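PDB 3B8X: pyridoxamine 5-phosphate-dependent dehydrase from Escherichia coli, which catalyses removal of the C3'-hydroxyl from GDP-4-keto-6-deoxy-D-mannose, a pyridoxal phosphate-dependent step in making L-colitose, a dideoxy sugar of the O-antigen. Local coordinates for residues E34-Y39 with P253-G258; I84-S89 with L133-L138; F106-I111 with V358-Y363; Y208-C213 with N227-V232. The protein carries 1 engineered substitution. One frame throughout, in Å; residues are numbered along the deposited sequence.

Contact 1 (E34-Y39 with P253-G258); sequences EYVKQY and PLEMSG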
loop_
_atom_site.group_PDB
_atom_site.type_symbol
_atom_site.label_atom_id
_atom_site.label_comp_id
_atom_site.label_asym_id
_atom_site.label_seq_id
_atom_site.Cartn_x
_atom_site.Cartn_y
_atom_site.Cartn_z
ATOM N N GLU B 34 -15.095 2.871 -12.071
ATOM C CA GLU B 34 -16.327 2.141 -12.276
ATOM C C GLU B 34 -16.274 0.627 -12.163
ATOM O O GLU B 34 -17.101 0.032 -11.461
ATOM C CB GLU B 34 -16.922 2.559 -13.631
ATOM C CG GLU B 34 -17.804 3.788 -13.526
ATOM C CD GLU B 34 -18.530 3.839 -12.191
ATOM O OE1 GLU B 34 -19.346 2.929 -11.915
ATOM O OE2 GLU B 34 -18.270 4.779 -11.408
ATOM N N TYR B 35 -15.265 0.008 -12.758
ATOM C CA TYR B 35 -15.112 -1.441 -12.584
ATOM C C TYR B 35 -14.879 -1.808 -11.112
ATOM O O TYR B 35 -15.431 -2.784 -10.635
ATOM C CB TYR B 35 -14.017 -2.021 -13.495
ATOM C CG TYR B 35 -14.412 -2.092 -14.956
ATOM C CD1 TYR B 35 -13.803 -1.270 -15.911
ATOM C CD2 TYR B 35 -15.393 -2.980 -15.404
ATOM C CE1 TYR B 35 -14.204 -1.283 -17.245
ATOM C CE2 TYR B 35 -15.745 -3.044 -16.767
ATOM C CZ TYR B 35 -15.166 -2.176 -17.669
ATOM O OH TYR B 35 -15.540 -2.188 -19.004
ATOM N N VAL B 36 -14.055 -1.034 -10.391
ATOM C CA VAL B 36 -13.814 -1.323 -8.989
ATOM C C VAL B 36 -15.132 -1.176 -8.216
ATOM O O VAL B 36 -15.465 -1.982 -7.361
ATOM C CB VAL B 36 -12.773 -0.341 -8.367
ATOM C CG1 VAL B 36 -12.806 -0.437 -6.822
ATOM C CG2 VAL B 36 -11.390 -0.630 -8.947
ATOM N N LYS B 37 -15.869 -0.123 -8.534
ATOM C CA LYS B 37 -17.126 0.136 -7.873
ATOM C C LYS B 37 -18.056 -1.049 -8.085
ATOM O O LYS B 37 -18.686 -1.523 -7.147
ATOM C CB LYS B 37 -17.757 1.427 -8.420
ATOM C CG LYS B 37 -17.085 2.715 -7.997
ATOM C CD LYS B 37 -18.117 3.739 -7.534
ATOM C CE LYS B 37 -18.554 4.669 -8.661
ATOM N NZ LYS B 37 -19.749 4.164 -9.416
ATOM N N GLN B 38 -18.170 -1.483 -9.333
ATOM C CA GLN B 38 -19.030 -2.592 -9.700
ATOM C C GLN B 38 -18.581 -3.848 -8.943
ATOM O O GLN B 38 -19.383 -4.622 -8.386
ATOM C CB GLN B 38 -18.816 -2.840 -11.181
ATOM C CG GLN B 38 -19.901 -3.607 -11.891
ATOM C CD GLN B 38 -19.677 -3.591 -13.397
ATOM O OE1 GLN B 38 -19.547 -4.651 -14.031
ATOM N NE2 GLN B 38 -19.582 -2.379 -13.972
ATOM N N TYR B 39 -17.282 -4.101 -8.993
ATOM C CA TYR B 39 -16.753 -5.259 -8.278
ATOM C C TYR B 39 -17.127 -5.224 -6.770
ATOM O O TYR B 39 -17.452 -6.242 -6.157
ATOM C CB TYR B 39 -15.230 -5.170 -8.367
ATOM C CG TYR B 39 -14.527 -6.253 -7.613
ATOM C CD1 TYR B 39 -14.542 -7.561 -8.054
ATOM C CD2 TYR B 39 -13.804 -5.955 -6.477
ATOM C CE1 TYR B 39 -13.849 -8.573 -7.361
ATOM C CE2 TYR B 39 -13.116 -6.946 -5.792
ATOM C CZ TYR B 39 -13.113 -8.246 -6.249
ATOM O OH TYR B 39 -12.390 -9.193 -5.548
ATOM N N PRO B 253 -6.718 0.072 -5.603
ATOM C CA PRO B 253 -6.380 -1.025 -6.501
ATOM C C PRO B 253 -6.449 -0.403 -7.882
ATOM O O PRO B 253 -6.970 0.699 -8.042
ATOM C CB PRO B 253 -7.596 -1.990 -6.389
ATOM C CG PRO B 253 -8.759 -1.137 -5.859
ATOM C CD PRO B 253 -8.171 0.158 -5.326
ATOM N N LEU B 254 -6.043 -1.159 -8.896
ATOM C CA LEU B 254 -6.104 -0.667 -10.277
ATOM C C LEU B 254 -7.464 -0.968 -10.886
ATOM O O LEU B 254 -8.113 -1.942 -10.503
ATOM C CB LEU B 254 -5.023 -1.327 -11.114
ATOM C CG LEU B 254 -3.624 -0.836 -10.713
ATOM C CD1 LEU B 254 -2.574 -1.570 -11.496
ATOM C CD2 LEU B 254 -3.529 0.656 -10.891
ATOM N N GLU B 255 -7.883 -0.178 -11.876
ATOM C CA GLU B 255 -9.159 -0.479 -12.525
ATOM C C GLU B 255 -9.188 -1.896 -13.164
ATOM O O GLU B 255 -10.220 -2.584 -13.224
ATOM C CB GLU B 255 -9.462 0.597 -13.556
ATOM C CG GLU B 255 -10.812 0.430 -14.103
ATOM C CD GLU B 255 -11.949 0.968 -13.232
ATOM O OE1 GLU B 255 -11.959 0.883 -11.970
ATOM O OE2 GLU B 255 -12.913 1.452 -13.847
ATOM N N MET B 256 -8.027 -2.347 -13.643
ATOM C CA MET B 256 -7.925 -3.656 -14.239
ATOM C C MET B 256 -8.237 -4.729 -13.212
ATOM O O MET B 256 -8.866 -5.743 -13.547
ATOM C CB MET B 256 -6.508 -3.880 -14.764
ATOM C CG MET B 256 -6.312 -3.334 -16.161
ATOM S SD MET B 256 -4.577 -3.651 -16.432
ATOM C CE MET B 256 -4.215 -2.839 -17.973
ATOM N N SER B 257 -7.756 -4.533 -11.986
ATOM C CA SER B 257 -7.994 -5.534 -10.962
ATOM C C SER B 257 -9.485 -5.707 -10.681
ATOM O O SER B 257 -9.956 -6.806 -10.430
ATOM C CB SER B 257 -7.239 -5.239 -9.691
ATOM O OG SER B 257 -5.866 -5.516 -9.900
ATOM N N GLY B 258 -10.213 -4.606 -10.681
ATOM C CA GLY B 258 -11.649 -4.640 -10.432
ATOM C C GLY B 258 -12.346 -5.343 -11.616
ATOM O O GLY B 258 -13.223 -6.161 -11.419
#
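Glu255 reaches helix 34-47 through two torsions: CG stands anti to the backbone N (chi1 -173°), and a bend about the CB-CG bond (chi2 80°) swings the carboxylate to the first-turn N-H groups of Tyr35 and Val36. Each oxygen takes one of them, Tyr35 N lying 3.0 Å from Glu255 OE2 and Val36 N 3.2 Å from Glu255 OE1. Both donors approach from well above the carboxylate plane, so the group is held by two bonds across its broad side. OE1 also accepts from Gly33 N, giving the buried carboxylate a third backbone donor. The positive end of the helix would be expected to favour the charged form.

The CB of Tyr35 rests 3.6 Å from Glu255 CD, and the CG of Glu255 sits in plane at the tyrosine ring's edge, 3.9 Å from CD1; ring and carboxylate planes are 72° apart. Val36 CG2 lies beside its own backbone N, a placement that brings it to 3.4 Å from Glu255 OE1 and 4.1 Å from Pro253 CG. Further along, Gly258 CA lies 4.2 Å from Val36 CA, a close approach of the two helices made possible by the lack of a side chain, while Tyr39 CB rests on the Gly258 carbonyl oxygen.

Met54 of strand 51-55 packs against Val36, Tyr39 and Pro253, and Leu254 and Met256 meet their counterparts on the second subunit. A distant acidic side chain taking the first N-H groups of a helix is a familiar form of helix N-terminus stabilisation, placed here near the subunit interface of a DegT/DnrJ/EryC1 aminotransferase fold.

Contact 2 (I84-S89 with L133-L138); sequences IVPAVS and LTVNLL
Val135 fills the hollow between Pro86 and Ser89. Its CG2, anti to the carbonyl carbon, is wedged between Pro86 CG, 3.8 Å away, and Ser89 CB, the valine and proline side chains crossing at about a right angle. CG1, anti to the backbone N (chi1 174°), lies against Ser89 CB alone. The hollow exists because segment 84-89 turns after Pro86 and comes back at Ser89. A second bump follows: the forked end of Leu137 lodges on that returning chain, CD1 3.8 Å from Ser89 CA and CD2 4.0 Å from Val88 CG1. At the other end Val85 CG1 lies against Leu133 CB.

Axes 12° apart and a bond of 2.9 Å from Leu133 N to Ile84 O show parallel pairing. The segments then part, CA spacing widening from 5.1 Å for Val85-Leu133 to 6.9 Å for Ser89-Val135. Proline has no N-H to offer; instead Pro86 CD comes to 3.3 Å from Leu133 O, a buried carbonyl without a polar partner in the model.

Tyr94 of helix 91-99 touches Val85 and Ser89. The Val135 side chain lies about 4 Å from the bound cofactor-sugar adduct, which places these C-terminal strand ends beside the ligand pocket in the large mixed sheet of a PLP-dependent aminotransferase fold.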
loop_
_atom_site.group_PDB
_atom_site.type_symbol
_atom_site.label_atom_id
_atom_site.label_comp_id
_atom_site.label_asym_id
_atom_site.label_seq_id
_atom_site.Cartn_x
_atom_site.Cartn_y
_atom_site.Cartn_z
ATOM N N ILE B 84 -6.148 -9.819 20.832
ATOM C CA ILE B 84 -5.693 -11.215 20.868
ATOM C C ILE B 84 -5.701 -11.727 19.411
ATOM O O ILE B 84 -6.599 -11.410 18.633
ATOM C CB ILE B 84 -6.747 -12.086 21.626
ATOM C CG1 ILE B 84 -6.703 -11.829 23.133
ATOM C CG2 ILE B 84 -6.601 -13.574 21.306
ATOM C CD1 ILE B 84 -7.927 -12.371 23.844
ATOM N N VAL B 85 -4.682 -12.487 19.038
ATOM C CA VAL B 85 -4.589 -13.066 17.699
ATOM C C VAL B 85 -4.023 -14.475 17.912
ATOM O O VAL B 85 -3.291 -14.700 18.900
ATOM C CB VAL B 85 -3.484 -12.362 16.870
ATOM C CG1 VAL B 85 -3.932 -10.990 16.451
ATOM C CG2 VAL B 85 -2.196 -12.289 17.663
ATOM N N PRO B 86 -4.285 -15.384 16.967
ATOM C CA PRO B 86 -3.683 -16.733 17.017
ATOM C C PRO B 86 -2.191 -16.618 16.703
ATOM O O PRO B 86 -1.715 -15.608 16.170
ATOM C CB PRO B 86 -4.404 -17.482 15.888
ATOM C CG PRO B 86 -4.749 -16.395 14.903
ATOM C CD PRO B 86 -5.162 -15.222 15.793
ATOM N N ALA B 87 -1.453 -17.648 17.079
ATOM C CA ALA B 87 -0.009 -17.733 16.972
ATOM C C ALA B 87 0.456 -18.001 15.560
ATOM O O ALA B 87 1.640 -17.914 15.292
ATOM C CB ALA B 87 0.523 -18.845 17.904
ATOM N N VAL B 88 -0.441 -18.461 14.692
ATOM C CA VAL B 88 0.005 -18.818 13.355
ATOM C C VAL B 88 -0.902 -18.135 12.400
ATOM O O VAL B 88 -2.124 -18.219 12.528
ATOM C CB VAL B 88 -0.176 -20.331 13.045
ATOM C CG1 VAL B 88 0.225 -20.659 11.534
ATOM C CG2 VAL B 88 0.600 -21.190 14.079
ATOM N N SER B 89 -0.305 -17.431 11.443
ATOM C CA SER B 89 -1.121 -16.803 10.410
ATOM C C SER B 89 -0.185 -16.185 9.400
ATOM O O SER B 89 0.832 -16.775 9.088
ATOM C CB SER B 89 -2.143 -15.812 10.976
ATOM O OG SER B 89 -1.537 -14.573 11.283
ATOM N N LEU B 133 -8.752 -10.597 16.841
ATOM C CA LEU B 133 -8.499 -10.682 15.401
ATOM C C LEU B 133 -8.355 -12.177 15.031
ATOM O O LEU B 133 -7.300 -12.791 15.172
ATOM C CB LEU B 133 -7.237 -9.902 15.017
ATOM C CG LEU B 133 -6.813 -10.087 13.558
ATOM C CD1 LEU B 133 -7.973 -9.744 12.611
ATOM C CD2 LEU B 133 -5.590 -9.288 13.212
ATOM N N THR B 134 -9.469 -12.760 14.620
ATOM C CA THR B 134 -9.537 -14.158 14.246
ATOM C C THR B 134 -8.926 -14.251 12.864
ATOM O O THR B 134 -8.857 -13.260 12.138
ATOM C CB THR B 134 -11.011 -14.729 14.224
ATOM O OG1 THR B 134 -11.859 -14.090 13.233
ATOM C CG2 THR B 134 -11.642 -14.607 15.612
ATOM N N VAL B 135 -8.449 -15.434 12.529
ATOM C CA VAL B 135 -7.877 -15.677 11.210
ATOM C C VAL B 135 -8.368 -17.068 10.814
ATOM O O VAL B 135 -8.180 -18.007 11.577
ATOM C CB VAL B 135 -6.334 -15.747 11.273
ATOM C CG1 VAL B 135 -5.758 -16.160 9.899
ATOM C CG2 VAL B 135 -5.747 -14.419 11.756
ATOM N N ASN B 136 -9.059 -17.175 9.677
ATOM C CA ASN B 136 -9.585 -18.463 9.201
ATOM C C ASN B 136 -8.491 -19.097 8.361
ATOM O O ASN B 136 -8.265 -18.715 7.204
ATOM C CB ASN B 136 -10.883 -18.279 8.393
ATOM C CG ASN B 136 -11.963 -17.603 9.210
ATOM O OD1 ASN B 136 -12.289 -18.067 10.328
ATOM N ND2 ASN B 136 -12.441 -16.447 8.725
ATOM N N LEU B 137 -7.755 -20.018 8.978
ATOM C CA LEU B 137 -6.583 -20.582 8.348
ATOM C C LEU B 137 -6.811 -21.614 7.264
ATOM O O LEU B 137 -7.531 -22.599 7.437
ATOM C CB LEU B 137 -5.559 -21.080 9.383
ATOM C CG LEU B 137 -4.088 -20.870 8.984
ATOM C CD1 LEU B 137 -3.642 -19.423 9.250
ATOM C CD2 LEU B 137 -3.174 -21.839 9.747
ATOM N N LEU B 138 -6.129 -21.373 6.159
ATOM C CA LEU B 138 -6.068 -22.295 5.042
ATOM C C LEU B 138 -7.423 -22.658 4.483
ATOM O O LEU B 138 -7.581 -23.723 3.874
ATOM C CB LEU B 138 -5.364 -23.577 5.486
ATOM C CG LEU B 138 -4.110 -23.911 4.698
ATOM C CD1 LEU B 138 -3.176 -22.707 4.667
ATOM C CD2 LEU B 138 -3.454 -25.157 5.301
#

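Contact 3 (F106-I111 with V358-Y363); sequences FVDIDI and VDNAEY
The carboxylate of Asp108 is gripped by two successive backbone N-H groups at the start of helix 359-367. Its OD2 accepts from Asn360 N at 2.8 Å, and its OD1 from Ala361 N, likewise at 2.8 Å. Both oxygens use their syn lone pairs, so the carboxylate straddles the two donors like a fork. The bonds are moderately bent, with N-H...O angles of 153° and 145°. Val358 holds the N-cap position but has a hydrocarbon side chain; Asp108, from a remote part of the chain, brings acceptors to N-H groups that lack a preceding helical turn.

Asn360 adds a bond of its own. With CG anti to the carbonyl carbon, its side chain hangs back over segment 106-111, and ND2 donates to Ile109 O at 2.8 Å. This bond is straighter, 164°, and lies in both the carbonyl plane and, nearly, the amide plane, which fixes the rotation of the amide. Packing finishes the seam: Val358 CG1 is 3.8 Å from Asp108 N, while Ile111 CD1 lies 3.4 Å from Asn360 O and 4.4 Å from Tyr363 CD2.

The helix start thus sits just beyond the end of strand 103-107, whose Val107 pairs with Val85 of strand 82-86. Ala361 faces Ala87 in the loop after that strand. Further along the helix, Tyr363 OH bonds to Ile310 O and its side chain touches Ile309, so helix 359-367 links the loops at the C-terminal ends of strands 82-86 and 103-107 to strand 305-310 of the four-stranded antiparallel sheet.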
loop_
_atom_site.group_PDB
_atom_site.type_symbol
_atom_site.label_atom_id
_atom_site.label_comp_id
_atom_site.label_asym_id
_atom_site.label_seq_id
_atom_site.Cartn_x
_atom_site.Cartn_y
_atom_site.Cartn_z
ATOM N N PHE B 106 -0.849 -13.045 22.206
ATOM C CA PHE B 106 -0.823 -14.255 21.409
ATOM C C PHE B 106 -1.443 -15.442 22.101
ATOM O O PHE B 106 -1.213 -15.676 23.277
ATOM C CB PHE B 106 0.591 -14.598 20.971
ATOM C CG PHE B 106 1.170 -13.630 19.984
ATOM C CD1 PHE B 106 1.905 -12.532 20.414
ATOM C CD2 PHE B 106 1.000 -13.822 18.620
ATOM C CE1 PHE B 106 2.414 -11.604 19.493
ATOM C CE2 PHE B 106 1.597 -12.948 17.688
ATOM C CZ PHE B 106 2.288 -11.829 18.141
ATOM N N VAL B 107 -2.187 -16.214 21.323
ATOM C CA VAL B 107 -2.824 -17.437 21.808
ATOM C C VAL B 107 -2.521 -18.608 20.865
ATOM O O VAL B 107 -2.508 -18.417 19.655
ATOM C CB VAL B 107 -4.327 -17.239 21.856
ATOM C CG1 VAL B 107 -5.040 -18.512 22.293
ATOM C CG2 VAL B 107 -4.659 -16.091 22.811
ATOM N N ASP B 108 -2.260 -19.791 21.424
ATOM C CA ASP B 108 -1.977 -21.012 20.657
ATOM C C ASP B 108 -3.146 -21.408 19.775
ATOM O O ASP B 108 -4.320 -21.069 19.980
ATOM C CB ASP B 108 -1.765 -22.211 21.605
ATOM C CG ASP B 108 -0.710 -23.217 21.109
ATOM O OD1 ASP B 108 -0.119 -23.050 20.018
ATOM O OD2 ASP B 108 -0.441 -24.204 21.829
ATOM N N ILE B 109 -2.799 -22.225 18.796
ATOM C CA ILE B 109 -3.765 -22.717 17.851
ATOM C C ILE B 109 -4.107 -24.129 18.259
ATOM O O ILE B 109 -3.446 -24.747 19.124
ATOM C CB ILE B 109 -3.129 -22.806 16.456
ATOM C CG1 ILE B 109 -1.815 -23.583 16.540
ATOM C CG2 ILE B 109 -2.874 -21.411 15.909
ATOM C CD1 ILE B 109 -1.604 -24.644 15.408
ATOM N N ASP B 110 -5.183 -24.600 17.649
ATOM C CA ASP B 110 -5.650 -25.954 17.817
ATOM C C ASP B 110 -4.895 -26.693 16.704
ATOM O O ASP B 110 -4.941 -26.254 15.572
ATOM C CB ASP B 110 -7.151 -25.982 17.590
ATOM C CG ASP B 110 -7.701 -27.377 17.659
ATOM O OD1 ASP B 110 -7.208 -28.201 16.894
ATOM O OD2 ASP B 110 -8.611 -27.674 18.452
ATOM N N ILE B 111 -4.133 -27.735 17.052
ATOM C CA ILE B 111 -3.297 -28.459 16.085
ATOM C C ILE B 111 -4.141 -29.210 15.062
ATOM O O ILE B 111 -3.638 -29.612 14.006
ATOM C CB ILE B 111 -2.331 -29.458 16.805
ATOM C CG1 ILE B 111 -1.117 -29.771 15.955
ATOM C CG2 ILE B 111 -3.115 -30.668 17.260
ATOM C CD1 ILE B 111 -0.181 -28.592 15.818
ATOM N N VAL B 358 2.483 -21.523 23.588
ATOM C CA VAL B 358 2.084 -21.832 22.233
ATOM C C VAL B 358 2.802 -23.101 21.822
ATOM O O VAL B 358 3.482 -23.160 20.803
ATOM C CB VAL B 358 2.428 -20.669 21.294
ATOM C CG1 VAL B 358 1.479 -19.497 21.612
ATOM C CG2 VAL B 358 3.916 -20.284 21.473
ATOM N N ASP B 359 2.691 -24.126 22.650
ATOM C CA ASP B 359 3.342 -25.400 22.314
ATOM C C ASP B 359 2.859 -26.005 20.994
ATOM O O ASP B 359 3.619 -26.602 20.242
ATOM C CB ASP B 359 3.059 -26.408 23.423
ATOM C CG ASP B 359 3.777 -26.075 24.735
ATOM O OD1 ASP B 359 4.548 -25.091 24.827
ATOM O OD2 ASP B 359 3.573 -26.831 25.701
ATOM N N ASN B 360 1.568 -25.893 20.739
ATOM C CA ASN B 360 1.029 -26.455 19.520
ATOM C C ASN B 360 1.602 -25.732 18.330
ATOM O O ASN B 360 1.934 -26.364 17.346
ATOM C CB ASN B 360 -0.470 -26.276 19.471
ATOM C CG ASN B 360 -1.192 -27.234 20.353
ATOM O OD1 ASN B 360 -0.649 -28.243 20.774
ATOM N ND2 ASN B 360 -2.437 -26.939 20.631
ATOM N N ALA B 361 1.652 -24.407 18.407
ATOM C CA ALA B 361 2.183 -23.570 17.330
ATOM C C ALA B 361 3.644 -23.976 17.130
ATOM O O ALA B 361 4.121 -24.082 15.996
ATOM C CB ALA B 361 2.058 -22.066 17.699
ATOM N N GLU B 362 4.339 -24.273 18.225
ATOM C CA GLU B 362 5.723 -24.718 18.120
ATOM C C GLU B 362 5.826 -26.069 17.428
ATOM O O GLU B 362 6.697 -26.285 16.573
ATOM C CB GLU B 362 6.361 -24.852 19.493
ATOM C CG GLU B 362 6.868 -23.555 20.026
ATOM C CD GLU B 362 7.061 -23.550 21.535
ATOM O OE1 GLU B 362 7.104 -24.618 22.185
ATOM O OE2 GLU B 362 7.186 -22.441 22.083
ATOM N N TYR B 363 4.960 -26.995 17.817
ATOM C CA TYR B 363 5.004 -28.324 17.219
ATOM C C TYR B 363 4.713 -28.223 15.709
ATOM O O TYR B 363 5.316 -28.916 14.885
ATOM C CB TYR B 363 4.012 -29.270 17.906
ATOM C CG TYR B 363 4.106 -30.674 17.374
ATOM C CD1 TYR B 363 4.997 -31.574 17.932
ATOM C CD2 TYR B 363 3.402 -31.070 16.242
ATOM C CE1 TYR B 363 5.131 -32.858 17.441
ATOM C CE2 TYR B 363 3.552 -32.386 15.716
ATOM C CZ TYR B 363 4.378 -33.287 16.374
ATOM O OH TYR B 363 4.600 -34.567 15.899
#

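Contact 4 (Y208-C213 with N227-V232); sequences YHILLC and NKVTGV
His209 points the ND1 edge of its imidazole at Asn227 and Lys228, with ND1 3.6 Å from Asn227 CB and 3.8 Å from Lys228 CB. These residues belong to the Asx turn that starts at Asn227, at the head of a small beta hairpin, strands 226-227 and 231-232. The ring's edge does the polar work: Lys228 N donates to His209 ND1 at 3.0 Å, almost straight at 171° and close to the ring plane. Since ND1 acts as acceptor, the geometry argues against a proton on it. CG anti to the carbonyl carbon (chi1 -69°) puts the ring on the side of its own backbone N and directs ND1 to Lys228 N. The lysine's CG and CD pass alongside the same nitrogen before the chain bends off to its amino group.

Asn227 OD1 accepts from Val229 N, which defines the turn, and from Thr230 N, which extends it to an Asx motif, each at 2.6 Å. The amide ND2 bonds to Thr230 OG1 and Pro224 O, so the group's flip is settled.

Beside the histidine, Val229 leans on helix 205-214: its CG2 lies 3.8 Å from His209 C and 4.3 Å from Ile210 CG1.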
loop_
_atom_site.group_PDB
_atom_site.type_symbol
_atom_site.label_atom_id
_atom_site.label_comp_id
_atom_site.label_asym_id
_atom_site.label_seq_id
_atom_site.Cartn_x
_atom_site.Cartn_y
_atom_site.Cartn_z
ATOM N N TYR B 208 -17.318 1.888 6.749
ATOM C CA TYR B 208 -17.337 1.953 5.281
ATOM C C TYR B 208 -16.838 3.320 4.793
ATOM O O TYR B 208 -15.891 3.444 4.029
ATOM C CB TYR B 208 -18.778 1.794 4.814
ATOM C CG TYR B 208 -18.917 1.883 3.318
ATOM C CD1 TYR B 208 -18.007 1.228 2.487
ATOM C CD2 TYR B 208 -19.939 2.613 2.713
ATOM C CE1 TYR B 208 -18.088 1.278 1.094
ATOM C CE2 TYR B 208 -20.017 2.697 1.301
ATOM C CZ TYR B 208 -19.113 2.004 0.506
ATOM O OH TYR B 208 -19.194 2.018 -0.866
ATOM N N HIS B 209 -17.447 4.389 5.273
ATOM C CA HIS B 209 -16.970 5.701 4.882
ATOM C C HIS B 209 -15.531 5.953 5.337
ATOM O O HIS B 209 -14.740 6.516 4.577
ATOM C CB HIS B 209 -17.951 6.778 5.400
ATOM C CG HIS B 209 -19.274 6.732 4.698
ATOM N ND1 HIS B 209 -20.376 7.469 5.094
ATOM C CD2 HIS B 209 -19.667 6.012 3.620
ATOM C CE1 HIS B 209 -21.380 7.215 4.273
ATOM N NE2 HIS B 209 -20.980 6.327 3.377
ATOM N N ILE B 210 -15.164 5.509 6.542
ATOM C CA ILE B 210 -13.794 5.748 7.003
ATOM C C ILE B 210 -12.847 5.035 6.057
ATOM O O ILE B 210 -11.779 5.539 5.706
ATOM C CB ILE B 210 -13.535 5.211 8.423
ATOM C CG1 ILE B 210 -14.181 6.120 9.495
ATOM C CG2 ILE B 210 -12.055 5.169 8.676
ATOM C CD1 ILE B 210 -14.436 5.456 10.906
ATOM N N LEU B 211 -13.256 3.866 5.630
ATOM C CA LEU B 211 -12.414 3.080 4.725
ATOM C C LEU B 211 -12.237 3.820 3.400
ATOM O O LEU B 211 -11.124 3.921 2.873
ATOM C CB LEU B 211 -12.983 1.669 4.482
ATOM C CG LEU B 211 -12.896 0.805 5.757
ATOM C CD1 LEU B 211 -13.789 -0.431 5.701
ATOM C CD2 LEU B 211 -11.431 0.359 6.055
ATOM N N LEU B 212 -13.335 4.350 2.867
ATOM C CA LEU B 212 -13.292 5.067 1.589
ATOM C C LEU B 212 -12.372 6.272 1.629
ATOM O O LEU B 212 -11.742 6.628 0.618
ATOM C CB LEU B 212 -14.676 5.533 1.188
ATOM C CG LEU B 212 -15.667 4.409 0.850
ATOM C CD1 LEU B 212 -17.020 5.059 0.667
ATOM C CD2 LEU B 212 -15.242 3.678 -0.405
ATOM N N CYS B 213 -12.309 6.911 2.792
ATOM C CA CYS B 213 -11.430 8.067 2.970
ATOM C C CYS B 213 -9.947 7.691 3.088
ATOM O O CYS B 213 -9.089 8.273 2.430
ATOM C CB CYS B 213 -11.870 8.799 4.247
ATOM S SG CYS B 213 -10.838 10.225 4.751
ATOM N N ASN B 227 -21.906 12.093 4.616
ATOM C CA ASN B 227 -21.109 10.907 4.935
ATOM C C ASN B 227 -20.767 10.977 6.395
ATOM O O ASN B 227 -20.804 12.043 6.987
ATOM C CB ASN B 227 -19.809 10.892 4.115
ATOM C CG ASN B 227 -18.903 12.034 4.475
ATOM O OD1 ASN B 227 -18.207 11.997 5.499
ATOM N ND2 ASN B 227 -19.034 13.129 3.729
ATOM N N LYS B 228 -20.404 9.841 6.968
ATOM C CA LYS B 228 -20.084 9.793 8.392
ATOM C C LYS B 228 -18.772 10.413 8.788
ATOM O O LYS B 228 -18.446 10.461 9.985
ATOM C CB LYS B 228 -20.052 8.324 8.817
ATOM C CG LYS B 228 -21.429 7.639 8.888
ATOM C CD LYS B 228 -22.537 8.392 8.169
ATOM C CE LYS B 228 -23.909 7.894 8.621
ATOM N NZ LYS B 228 -24.676 8.928 9.378
ATOM N N VAL B 229 -17.968 10.823 7.817
ATOM C CA VAL B 229 -16.657 11.310 8.208
ATOM C C VAL B 229 -16.671 12.801 8.362
ATOM O O VAL B 229 -16.115 13.342 9.314
ATOM C CB VAL B 229 -15.492 10.928 7.180
ATOM C CG1 VAL B 229 -14.162 11.453 7.696
ATOM C CG2 VAL B 229 -15.427 9.380 6.987
ATOM N N THR B 230 -17.242 13.475 7.381
ATOM C CA THR B 230 -17.228 14.922 7.438
ATOM C C THR B 230 -18.657 15.436 7.546
ATOM O O THR B 230 -18.893 16.642 7.591
ATOM C CB THR B 230 -16.608 15.491 6.163
ATOM O OG1 THR B 230 -17.529 15.263 5.093
ATOM C CG2 THR B 230 -15.267 14.794 5.862
ATOM N N GLY B 231 -19.610 14.514 7.635
ATOM C CA GLY B 231 -20.978 14.931 7.822
ATOM C C GLY B 231 -21.576 15.389 6.522
ATOM O O GLY B 231 -22.322 14.645 5.874
ATOM N N VAL B 232 -21.276 16.625 6.140
ATOM C CA VAL B 232 -21.817 17.123 4.881
ATOM C C VAL B 232 -20.780 17.810 4.021
ATOM O O VAL B 232 -20.143 18.756 4.473
ATOM C CB VAL B 232 -23.058 18.028 5.085
ATOM C CG1 VAL B 232 -23.568 18.534 3.714
ATOM C CG2 VAL B 232 -24.149 17.230 5.776
#

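Overall arrangement
From the N terminus, segment 34-39 opens contact 1, a loop that closes only at 253-258 and joins two helices near the subunit interface. Contact 2 is nested inside it, closing between strands 82-86 and 129-135 of the large sheet. Before it closes, 106-111 opens contact 3, which ends at 358-363; contact 3 therefore crosses both earlier loops. Contact 4, a short loop that brings the hairpin 226-232 back onto helix 205-214, is nested in contacts 1 and 3 and follows contact 2 in series. Contacts 2 and 3 touch through neighbouring strands 82-86 and 103-107. Contacts 1 and 3 lie on opposite sides of the chain's centre, their centres about 39 Å apart.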